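Local coordinates for protein metallo-beta-lactamase (Serratia marcescens, PDB 5AXO) that probably hydrolyses the beta-lactam ring of carbapenems and related antibiotics, as a two-zinc, subclass B3 metallo-beta-lactamase, at residues Ala173-Ala178 with Ala213-Val218; Thr71-Asp76 with Gly149-Gly154; Gly36-Asp41 with Val65-Ser70. One frame throughout, in Å; residues are numbered along the deposited sequence.

Interaction 1: residues Ala173-Ala178 with Ala213-Val218; sequences ADSLTA and AAHPEV. With NA (sodium ion), chain E; ZN (zinc ion), chain C; LMP ((2~{S},3~{R},4~{S})-2-[(2~{S},3~{R})-1,3-bis(oxidanyl)-1-oxidanylidene-butan-2-yl]-4-[(3~{S},5~{S})-5-(dimethylcarbamoy l)pyrrolidin-3-yl]sulfanyl-3-methyl-3,4-dihydro-2~{H}-pyrrole-5-carboxylic acid), chain R.
Ala173 and Ala213 form a single parallel bridge with their CA atoms 4.6 Å apart, and just beyond it Ala214 N donates to Ala173 O at 3.0 Å, after which the two chains diverge into loops. Ala214 points its CB toward the 173-178 segment, 3.6 Å from Ala173 O, with Ser175 OG a little farther off. Ser175 has two modelled conformers, and its side-chain contacts given here hold for one of them. In it, Ser175 OG sits at the edge of the His215 ring and near its plane, 3.9 Å from His215 CD2. A water donates to Ser175 OG and accepts from His215 N, linking the two loops. These loops follow neighbouring strands, 166-173 and 210-213, and end at the active site, the usual arrangement of the metallo-beta-lactamase fold. His215 NE2 binds one zinc at 2.1 Å, a site shared with Asp76 and His77. The ring-opened carbapenem LMP chelates this zinc through N4 and O32, while its C1A lies 3.7 Å above the centre of the His215 ring. Its carboxylate is held from the other loop. Ser175 OG, in the same conformer, donates to LMP O32 at 2.6 Å. Thr177 OG1 donates to LMP O31 at 2.7 Å.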
loop_
_atom_site.group_PDB
_atom_site.type_symbol
_atom_site.label_atom_id
_atom_site.label_comp_id
_atom_site.label_asym_id
_atom_site.label_seq_id
_atom_site.Cartn_x
_atom_site.Cartn_y
_atom_site.Cartn_z
ATOM N N ALA A 173 0.676 1.903 4.712
ATOM C CA ALA A 173 0.206 3.270 4.539
ATOM C C ALA A 173 0.108 3.586 3.041
ATOM O O ALA A 173 1.115 3.574 2.315
ATOM C CB ALA A 173 1.130 4.244 5.252
ATOM N N ASP A 174 -1.105 3.846 2.556
ATOM C CA ASP A 174 -1.294 4.350 1.223
ATOM C C ASP A 174 -0.608 5.687 1.080
ATOM O O ASP A 174 -0.296 6.394 2.055
ATOM C CB ASP A 174 -2.779 4.463 0.913
ATOM C CG ASP A 174 -3.101 4.667 -0.570
ATOM O OD1 ASP A 174 -2.222 4.408 -1.387
ATOM O OD2 ASP A 174 -4.231 5.137 -0.834
ATOM N N SER A 175 -0.350 6.035 -0.167
ATOM C CA SER A 175 0.188 7.357 -0.493
ATOM C C SER A 175 -0.818 8.458 -0.192
ATOM O O SER A 175 -1.978 8.351 -0.566
ATOM C CB SER A 175 0.560 7.393 -1.967
ATOM O OG SER A 175 1.512 6.372 -2.284
ATOM N N LEU A 176 -0.331 9.537 0.385
ATOM C CA LEU A 176 -1.131 10.704 0.760
ATOM C C LEU A 176 -0.674 11.943 -0.016
ATOM O O LEU A 176 -0.798 13.058 0.486
ATOM C CB LEU A 176 -0.992 10.940 2.260
ATOM C CG LEU A 176 -1.358 9.775 3.169
ATOM C CD1 LEU A 176 -1.200 10.156 4.612
ATOM C CD2 LEU A 176 -2.741 9.225 2.889
ATOM N N THR A 177 -0.069 11.751 -1.185
ATOM C CA THR A 177 0.629 12.820 -1.867
ATOM C C THR A 177 -0.196 13.536 -2.914
ATOM O O THR A 177 -0.819 12.941 -3.791
ATOM C CB THR A 177 1.867 12.235 -2.553
ATOM O OG1 THR A 177 1.455 11.178 -3.416
ATOM C CG2 THR A 177 2.835 11.743 -1.519
ATOM N N ALA A 178 -0.149 14.857 -2.814
ATOM C CA ALA A 178 -0.751 15.746 -3.804
ATOM C C ALA A 178 0.169 15.959 -4.993
ATOM O O ALA A 178 1.129 16.720 -4.916
ATOM C CB ALA A 178 -1.072 17.085 -3.149
ATOM N N ALA A 213 5.275 2.093 4.250
ATOM C CA ALA A 213 4.680 3.027 3.333
ATOM C C ALA A 213 4.717 2.437 1.921
ATOM O O ALA A 213 5.662 1.748 1.554
ATOM C CB ALA A 213 5.429 4.342 3.358
ATOM N N ALA A 214 3.709 2.721 1.109
ATOM C CA ALA A 214 3.638 2.167 -0.258
ATOM C C ALA A 214 4.906 2.403 -1.093
ATOM O O ALA A 214 5.420 1.503 -1.774
ATOM C CB ALA A 214 2.406 2.713 -0.940
ATOM N N HIS A 215 5.456 3.603 -0.948
ATOM C CA HIS A 215 6.836 3.879 -1.374
ATOM C C HIS A 215 7.678 3.723 -0.110
ATOM O O HIS A 215 7.584 4.525 0.787
ATOM C CB HIS A 215 6.979 5.306 -1.943
ATOM C CG HIS A 215 6.357 5.450 -3.292
ATOM N ND1 HIS A 215 7.019 5.134 -4.454
ATOM C CD2 HIS A 215 5.087 5.744 -3.644
ATOM C CE1 HIS A 215 6.176 5.219 -5.470
ATOM N NE2 HIS A 215 4.988 5.579 -5.004
ATOM N N PRO A 216 8.524 2.682 -0.060
ATOM C CA PRO A 216 9.084 2.280 1.243
ATOM C C PRO A 216 9.938 3.342 1.875
ATOM O O PRO A 216 10.057 3.428 3.106
ATOM C CB PRO A 216 9.855 0.988 0.940
ATOM C CG PRO A 216 10.034 0.990 -0.531
ATOM C CD PRO A 216 8.833 1.701 -1.093
ATOM N N GLU A 217 10.606 4.112 1.036
ATOM C CA GLU A 217 11.473 5.175 1.583
ATOM C C GLU A 217 10.743 6.311 2.296
ATOM O O GLU A 217 11.361 7.045 3.082
ATOM C CB GLU A 217 12.390 5.742 0.508
ATOM C CG GLU A 217 11.749 6.578 -0.580
ATOM C CD GLU A 217 10.850 5.886 -1.597
ATOM O OE1 GLU A 217 10.719 4.638 -1.654
ATOM O OE2 GLU A 217 10.135 6.704 -2.237
ATOM N N VAL A 218 9.436 6.405 2.128
ATOM C CA VAL A 218 8.663 7.371 2.847
ATOM C C VAL A 218 8.875 7.211 4.345
ATOM O O VAL A 218 8.977 8.217 5.074
ATOM C CB VAL A 218 7.187 7.300 2.385
ATOM C CG1 VAL A 218 6.256 8.048 3.354
ATOM C CG2 VAL A 218 7.070 7.858 0.982
HETATM NA NA NA E . 12.913 2.990 -2.233
HETATM ZN ZN ZN C . 3.240 5.611 -6.185
HETATM C C1 LMP R . 5.058 9.812 -7.433
HETATM C C2 LMP R . 4.362 9.927 -6.062
HETATM C C3 LMP R . 3.837 8.520 -5.877
HETATM O O7A LMP R . 10.107 10.770 -4.805
HETATM C C6A LMP R . 9.905 9.573 -4.968
HETATM N N7A LMP R . 10.667 8.820 -5.760
HETATM C C9A LMP R . 10.641 7.359 -5.768
HETATM C C8A LMP R . 11.662 9.378 -6.665
HETATM C C5A LMP R . 8.775 8.893 -4.242
HETATM C C2A LMP R . 7.507 8.901 -5.087
HETATM N N3A LMP R . 8.456 9.598 -2.978
HETATM C C4A LMP R . 6.999 9.481 -2.749
HETATM C C1A LMP R . 6.373 9.160 -4.110
HETATM S S21 LMP R . 5.394 10.504 -4.687
HETATM C C31 LMP R . 3.036 8.173 -4.700
HETATM O O31 LMP R . 3.043 8.990 -3.746
HETATM O O32 LMP R . 2.386 7.011 -4.626
HETATM N N4 LMP R . 4.065 7.729 -6.840
HETATM C C11 LMP R . 4.469 10.838 -8.423
HETATM C C5 LMP R . 4.943 8.312 -7.840
HETATM C C6 LMP R . 4.405 7.897 -9.226
HETATM C C61 LMP R . 2.980 8.355 -9.618
HETATM O O62 LMP R . 2.055 8.569 -8.542
HETATM C C62 LMP R . 2.297 7.378 -10.579
HETATM C C7 LMP R . 5.376 8.406 -10.250
HETATM O O71 LMP R . 5.044 8.635 -11.404
HETATM O O72 LMP R . 6.639 8.490 -9.910
HETATM O O HOH W 1 3.719 6.018 -0.214
HETATM O O HOH W 2 1.643 6.160 -7.388
HETATM O O HOH W 3 13.333 3.687 -4.828
HETATM O O HOH W 4 15.275 4.580 -1.424
#

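Interaction 2: residues Thr71-Asp76 with Gly149-Gly154; sequences THSHED and GHTEGG. With ZN (zinc ion), chain B; NA (sodium ion), chain K; ZN (zinc ion), chain C; LMP ((2~{S},3~{R},4~{S})-2-[(2~{S},3~{R})-1,3-bis(oxidanyl)-1-oxidanylidene-butan-2-yl]-4-[(3~{S},5~{S})-5-(dimethylcarbamoy l)pyrrolidin-3-yl]sulfanyl-3-methyl-3,4-dihydro-2~{H}-pyrrole-5-carboxylic acid), chain R.
His72 is met by Thr151 at its CB and by His150 over one ring face. His72 CB lies 3.3 Å from Thr151 OG1, whose hydroxyl is hydrogen-bonded to Asn98. His72 CG stands 4.0 Å from both Thr151 CG2 and His150 CD2. ND1 turns to Asp174, a second-shell carboxylate that fixes the ring's rotation by a hydrogen bond. Both ring carbons beside the tip face His150 CD2, His72 CE1 at 3.4 Å and His72 CD2 at 3.5 Å, and His72 NE2 binds a zinc ion at 2.0 Å. The edge of His150 meets a face of His72 in an offset edge-to-face pair, planes at 76°; His150 CD2 lies 3.1 Å above the His72 ring plane, offset toward its rim. His150 NE2 takes a second place on the zinc at 2.1 Å, and His74 uses ND1 for a third at 2.0 Å. Their nitrogens are close because they share a metal. A bridging water completes this site and reaches the second zinc, which Asp76 OD2 binds. Elsewhere, Thr71 O and Gly153 O share a sodium ion. The HxHxDH sequence of His72 to His77, joined by a histidine from a distant loop, is the zinc-binding signature of metallo-beta-lactamases.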
loop_
_atom_site.group_PDB
_atom_site.type_symbol
_atom_site.label_atom_id
_atom_site.label_comp_id
_atom_site.label_asym_id
_atom_site.label_seq_id
_atom_site.Cartn_x
_atom_site.Cartn_y
_atom_site.Cartn_z
ATOM N N THR A 71 -3.696 -0.778 -2.082
ATOM C CA THR A 71 -3.705 0.575 -1.610
ATOM C C THR A 71 -4.364 1.533 -2.585
ATOM O O THR A 71 -5.431 2.130 -2.261
ATOM C CB THR A 71 -2.294 1.076 -1.268
ATOM O OG1 THR A 71 -1.460 0.943 -2.397
ATOM C CG2 THR A 71 -1.701 0.399 -0.049
ATOM N N HIS A 72 -3.770 1.718 -3.754
ATOM C CA HIS A 72 -4.457 2.473 -4.783
ATOM C C HIS A 72 -3.993 2.083 -6.166
ATOM O O HIS A 72 -3.004 1.375 -6.383
ATOM C CB HIS A 72 -4.238 3.992 -4.533
ATOM C CG HIS A 72 -2.861 4.488 -4.890
ATOM N ND1 HIS A 72 -1.849 4.568 -3.962
ATOM C CD2 HIS A 72 -2.335 4.957 -6.049
ATOM C CE1 HIS A 72 -0.754 5.040 -4.540
ATOM N NE2 HIS A 72 -1.022 5.303 -5.802
ATOM N N SER A 73 -4.762 2.576 -7.132
ATOM C CA SER A 73 -4.805 2.041 -8.488
ATOM C C SER A 73 -3.950 2.834 -9.469
ATOM O O SER A 73 -4.465 3.387 -10.436
ATOM C CB SER A 73 -6.249 1.990 -8.971
ATOM O OG SER A 73 -6.896 3.232 -8.758
ATOM N N HIS A 74 -2.639 2.880 -9.193
ATOM C CA HIS A 74 -1.661 3.377 -10.192
ATOM C C HIS A 74 -0.684 2.257 -10.559
ATOM O O HIS A 74 -0.499 1.299 -9.776
ATOM C CB HIS A 74 -0.882 4.559 -9.631
ATOM C CG HIS A 74 -1.699 5.780 -9.453
ATOM N ND1 HIS A 74 -1.364 6.756 -8.531
ATOM C CD2 HIS A 74 -2.812 6.204 -10.094
ATOM C CE1 HIS A 74 -2.231 7.741 -8.645
ATOM N NE2 HIS A 74 -3.116 7.429 -9.584
ATOM N N GLU A 75 -0.027 2.390 -11.710
ATOM C CA GLU A 75 0.777 1.318 -12.233
ATOM C C GLU A 75 1.866 0.869 -11.291
ATOM O O GLU A 75 2.274 -0.285 -11.325
ATOM C CB GLU A 75 1.410 1.745 -13.566
ATOM C CG GLU A 75 2.478 2.832 -13.443
ATOM C CD GLU A 75 3.188 3.227 -14.743
ATOM O OE1 GLU A 75 3.506 2.342 -15.549
ATOM O OE2 GLU A 75 3.439 4.435 -14.940
ATOM N N ASP A 76 2.443 1.780 -10.529
ATOM C CA ASP A 76 3.562 1.441 -9.647
ATOM C C ASP A 76 3.184 0.525 -8.458
ATOM O O ASP A 76 4.014 -0.277 -8.063
ATOM C CB ASP A 76 4.352 2.690 -9.213
ATOM C CG ASP A 76 3.521 3.770 -8.580
ATOM O OD1 ASP A 76 2.329 3.985 -8.944
ATOM O OD2 ASP A 76 4.173 4.478 -7.813
ATOM N N GLY A 149 -7.549 10.794 -1.709
ATOM C CA GLY A 149 -6.936 12.087 -1.982
ATOM C C GLY A 149 -5.966 11.978 -3.124
ATOM O O GLY A 149 -6.120 12.621 -4.147
ATOM N N HIS A 150 -5.009 11.045 -2.994
ATOM C CA HIS A 150 -4.121 10.704 -4.077
ATOM C C HIS A 150 -4.921 9.910 -5.157
ATOM O O HIS A 150 -4.673 10.085 -6.355
ATOM C CB HIS A 150 -2.915 9.906 -3.511
ATOM C CG HIS A 150 -1.901 9.474 -4.534
ATOM N ND1 HIS A 150 -0.878 10.284 -4.985
ATOM C CD2 HIS A 150 -1.684 8.266 -5.110
ATOM C CE1 HIS A 150 -0.061 9.572 -5.730
ATOM N NE2 HIS A 150 -0.607 8.392 -5.946
ATOM N N THR A 151 -5.888 9.111 -4.708
ATOM C CA THR A 151 -6.921 8.543 -5.570
ATOM C C THR A 151 -8.196 8.539 -4.718
ATOM O O THR A 151 -8.151 8.533 -3.484
ATOM C CB THR A 151 -6.627 7.093 -5.997
ATOM O OG1 THR A 151 -6.660 6.229 -4.858
ATOM C CG2 THR A 151 -5.355 6.977 -6.799
ATOM N N GLU A 152 -9.350 8.415 -5.379
ATOM C CA GLU A 152 -10.597 8.448 -4.624
ATOM C C GLU A 152 -10.784 7.185 -3.786
ATOM O O GLU A 152 -11.366 7.238 -2.686
ATOM C CB GLU A 152 -11.792 8.586 -5.559
ATOM C CG GLU A 152 -13.094 8.914 -4.858
ATOM C CD GLU A 152 -14.192 9.308 -5.837
ATOM O OE1 GLU A 152 -13.900 9.393 -7.057
ATOM O OE2 GLU A 152 -15.346 9.501 -5.359
ATOM N N GLY A 153 -10.285 6.032 -4.282
ATOM C CA GLY A 153 -10.508 4.765 -3.599
ATOM C C GLY A 153 -9.332 4.296 -2.765
ATOM O O GLY A 153 -9.286 3.114 -2.398
ATOM N N GLY A 154 -8.449 5.201 -2.352
ATOM C CA GLY A 154 -7.227 4.781 -1.618
ATOM C C GLY A 154 -7.583 4.161 -0.289
ATOM O O GLY A 154 -8.473 4.678 0.412
HETATM ZN ZN ZN B . -0.056 6.648 -6.972
HETATM NA NA NA K . -7.963 0.573 -2.600
HETATM ZN ZN ZN C . 3.240 5.611 -6.185
HETATM C C1 LMP R . 5.058 9.812 -7.433
HETATM C C2 LMP R . 4.362 9.927 -6.062
HETATM C C3 LMP R . 3.837 8.520 -5.877
HETATM O O7A LMP R . 10.107 10.770 -4.805
HETATM C C6A LMP R . 9.905 9.573 -4.968
HETATM N N7A LMP R . 10.667 8.820 -5.760
HETATM C C9A LMP R . 10.641 7.359 -5.768
HETATM C C8A LMP R . 11.662 9.378 -6.665
HETATM C C5A LMP R . 8.775 8.893 -4.242
HETATM C C2A LMP R . 7.507 8.901 -5.087
HETATM N N3A LMP R . 8.456 9.598 -2.978
HETATM C C4A LMP R . 6.999 9.481 -2.749
HETATM C C1A LMP R . 6.373 9.160 -4.110
HETATM S S21 LMP R . 5.394 10.504 -4.687
HETATM C C31 LMP R . 3.036 8.173 -4.700
HETATM O O31 LMP R . 3.043 8.990 -3.746
HETATM O O32 LMP R . 2.386 7.011 -4.626
HETATM N N4 LMP R . 4.065 7.729 -6.840
HETATM C C11 LMP R . 4.469 10.838 -8.423
HETATM C C5 LMP R . 4.943 8.312 -7.840
HETATM C C6 LMP R . 4.405 7.897 -9.226
HETATM C C61 LMP R . 2.980 8.355 -9.618
HETATM O O62 LMP R . 2.055 8.569 -8.542
HETATM C C62 LMP R . 2.297 7.378 -10.579
HETATM C C7 LMP R . 5.376 8.406 -10.250
HETATM O O71 LMP R . 5.044 8.635 -11.404
HETATM O O72 LMP R . 6.639 8.490 -9.910
HETATM O O HOH W 2 1.643 6.160 -7.388
HETATM O O HOH W 5 -7.095 0.685 -5.240
#

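Interaction 3: residues Gly36-Asp41 with Val65-Ser70; sequences GHILVD and VKYILS. With NA (sodium ion), chain K.
Leu69, Leu39 and His37 lose the most surface where parallel strands 37-40 and 65-69 pair, their axes 17° apart. Leu69 lies on one face of the sheet together with Ile38, Val40 and Tyr67. Its CG is turned beside the backbone N (chi1 -51°), which brings Leu69 CD1 to 3.5 Å from Ile38 CG2 and 4.1 Å from Val40 CG2, so one methyl touches two side chains of the other strand. Its backbone works in both directions: Leu69 N donates to Leu39 O at 2.8 Å, and Leu69 O accepts from Asp41 N, also at 2.8 Å. Leu39 points to the face shared with His37, Val65 and Ile68. Leu39 CB rests 3.9 Å from Val65 CG1, while Leu39 CD2 comes within 4.2 Å of Ile68 CG1. An almost straight bond, 174° at the hydrogen, joins Leu39 N to Tyr67 O at 2.9 Å. At the start of the pairing, His37 O accepts from Lys66 N at 2.9 Å. Because His37 pairs with Val65 but Ile38 with Tyr67, Lys66 is the extra residue of a beta bulge, and the buried Tyr67 N has no partner in the model. His37 keeps its CB on Val65 CG2, and its ring, with Val65 N oblique to it, also meets Phe60 edge-to-face. At Ser70 and Asp41, a water accepts from Ser70 OG and donates to Asp41 OD1, while Asp41 OD2 is hydrogen-bonded to Thr71 OG1. Helix 47-57 connects the strands as a beta-alpha-beta unit. The chemistry therefore changes along the contact: the paired strands are joined by backbone bonds and hydrocarbon, whereas their C-terminal ends offer Asp41, Ser70, water and a sodium ion bound by Ser70 O, a polar edge on the side of the fold where the zinc ligands lie.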
loop_
_atom_site.group_PDB
_atom_site.type_symbol
_atom_site.label_atom_id
_atom_site.label_comp_id
_atom_site.label_asym_id
_atom_site.label_seq_id
_atom_site.Cartn_x
_atom_site.Cartn_y
_atom_site.Cartn_z
ATOM N N GLY A 36 -3.487 -19.834 4.994
ATOM C CA GLY A 36 -3.320 -19.017 3.800
ATOM C C GLY A 36 -3.026 -17.570 4.123
ATOM O O GLY A 36 -2.907 -17.196 5.287
ATOM N N HIS A 37 -2.715 -16.835 3.057
ATOM C CA HIS A 37 -2.000 -15.566 3.150
ATOM C C HIS A 37 -2.732 -14.429 2.475
ATOM O O HIS A 37 -3.587 -14.635 1.633
ATOM C CB HIS A 37 -0.618 -15.659 2.520
ATOM C CG HIS A 37 0.066 -16.961 2.768
ATOM N ND1 HIS A 37 0.271 -17.453 4.042
ATOM C CD2 HIS A 37 0.541 -17.894 1.913
ATOM C CE1 HIS A 37 0.868 -18.632 3.951
ATOM N NE2 HIS A 37 1.004 -18.937 2.674
ATOM N N ILE A 38 -2.401 -13.216 2.889
ATOM C CA ILE A 38 -2.872 -11.990 2.308
ATOM C C ILE A 38 -1.683 -11.268 1.722
ATOM O O ILE A 38 -0.705 -11.049 2.449
ATOM C CB ILE A 38 -3.647 -11.145 3.324
ATOM C CG1 ILE A 38 -4.880 -11.925 3.822
ATOM C CG2 ILE A 38 -3.989 -9.751 2.780
ATOM C CD1 ILE A 38 -5.683 -11.278 4.909
ATOM N N LEU A 39 -1.772 -10.786 0.501
ATOM C CA LEU A 39 -0.749 -9.980 -0.148
ATOM C C LEU A 39 -1.263 -8.552 -0.268
ATOM O O LEU A 39 -2.419 -8.349 -0.683
ATOM C CB LEU A 39 -0.448 -10.545 -1.527
ATOM C CG LEU A 39 0.484 -9.709 -2.391
ATOM C CD1 LEU A 39 1.885 -9.603 -1.784
ATOM C CD2 LEU A 39 0.532 -10.220 -3.823
ATOM N N VAL A 40 -0.478 -7.584 0.222
ATOM C CA VAL A 40 -0.788 -6.162 0.013
ATOM C C VAL A 40 0.055 -5.567 -1.095
ATOM O O VAL A 40 1.296 -5.584 -1.016
ATOM C CB VAL A 40 -0.573 -5.346 1.306
ATOM C CG1 VAL A 40 -1.104 -3.945 1.104
ATOM C CG2 VAL A 40 -1.279 -6.035 2.445
ATOM N N ASP A 41 -0.642 -5.202 -2.174
ATOM C CA ASP A 41 -0.138 -4.588 -3.396
ATOM C C ASP A 41 0.609 -5.569 -4.251
ATOM O O ASP A 41 0.995 -6.673 -3.822
ATOM C CB ASP A 41 0.644 -3.306 -3.110
ATOM C CG ASP A 41 -0.228 -2.115 -2.899
ATOM O OD1 ASP A 41 -1.432 -2.209 -3.264
ATOM O OD2 ASP A 41 0.279 -1.106 -2.373
ATOM N N VAL A 65 -2.180 -17.790 -1.383
ATOM C CA VAL A 65 -2.505 -16.363 -1.260
ATOM C C VAL A 65 -3.973 -16.197 -1.630
ATOM O O VAL A 65 -4.353 -16.504 -2.762
ATOM C CB VAL A 65 -1.620 -15.513 -2.170
ATOM C CG1 VAL A 65 -2.056 -14.047 -2.088
ATOM C CG2 VAL A 65 -0.133 -15.653 -1.787
ATOM N N LYS A 66 -4.804 -15.847 -0.658
ATOM C CA LYS A 66 -6.262 -15.824 -0.830
ATOM C C LYS A 66 -6.844 -14.468 -1.164
ATOM O O LYS A 66 -7.893 -14.391 -1.825
ATOM C CB LYS A 66 -6.977 -16.442 0.379
ATOM C CG LYS A 66 -6.450 -17.822 0.712
ATOM C CD LYS A 66 -6.445 -18.805 -0.422
ATOM C CE LYS A 66 -5.987 -20.174 0.053
ATOM N NZ LYS A 66 -5.908 -21.121 -1.087
ATOM N N TYR A 67 -6.180 -13.412 -0.684
ATOM C CA TYR A 67 -6.619 -12.041 -0.955
ATOM C C TYR A 67 -5.398 -11.243 -1.389
ATOM O O TYR A 67 -4.307 -11.421 -0.850
ATOM C CB TYR A 67 -7.268 -11.374 0.253
ATOM C CG TYR A 67 -8.616 -11.916 0.652
ATOM C CD1 TYR A 67 -9.710 -11.709 -0.151
ATOM C CD2 TYR A 67 -8.784 -12.628 1.809
ATOM C CE1 TYR A 67 -10.960 -12.162 0.214
ATOM C CE2 TYR A 67 -10.013 -13.169 2.132
ATOM C CZ TYR A 67 -11.090 -12.877 1.352
ATOM O OH TYR A 67 -12.370 -13.323 1.698
ATOM N N ILE A 68 -5.631 -10.311 -2.307
ATOM C CA ILE A 68 -4.681 -9.239 -2.642
ATOM C C ILE A 68 -5.383 -7.955 -2.318
ATOM O O ILE A 68 -6.409 -7.641 -2.921
ATOM C CB ILE A 68 -4.267 -9.250 -4.099
ATOM C CG1 ILE A 68 -3.622 -10.608 -4.437
ATOM C CG2 ILE A 68 -3.317 -8.093 -4.421
ATOM C CD1 ILE A 68 -3.492 -10.881 -5.902
ATOM N N LEU A 69 -4.779 -7.162 -1.462
ATOM C CA LEU A 69 -5.327 -5.890 -1.010
ATOM C C LEU A 69 -4.618 -4.765 -1.762
ATOM O O LEU A 69 -3.381 -4.767 -1.854
ATOM C CB LEU A 69 -5.116 -5.716 0.496
ATOM C CG LEU A 69 -5.563 -6.878 1.373
ATOM C CD1 LEU A 69 -5.344 -6.501 2.826
ATOM C CD2 LEU A 69 -6.984 -7.333 1.103
ATOM N N SER A 70 -5.358 -3.820 -2.309
ATOM C CA SER A 70 -4.776 -2.729 -3.069
ATOM C C SER A 70 -4.818 -1.448 -2.243
ATOM O O SER A 70 -5.898 -1.099 -1.726
ATOM C CB SER A 70 -5.605 -2.503 -4.334
ATOM O OG SER A 70 -5.172 -1.360 -5.057
HETATM NA NA NA K . -7.963 0.573 -2.600
HETATM O O HOH W 6 -2.520 -1.257 -5.557
HETATM O O HOH W 5 -7.095 0.685 -5.240
#

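In the fold
Along the chain the contacts come in series: interaction 3 closes before interaction 2 opens, and interaction 2 closes before interaction 1. Interaction 3 belongs to the seven-strand sheet, and the chain leads from strand 65-69 into the metal-binding segment 71-76 of interaction 2, about 17 Å away between centres; Thr71 OG1 and Asp41 OD2, 2.7 Å apart, tie them. Interaction 1 extends from strands of the five-strand sheet. Its centre lies about 10 Å from that of interaction 2, with which it shares a zinc ion, the bound product and a water, whereas about 19 Å separates its centre from that of interaction 3. The zinc site is thus assembled between two sheets, each supplying loops from its strand ends.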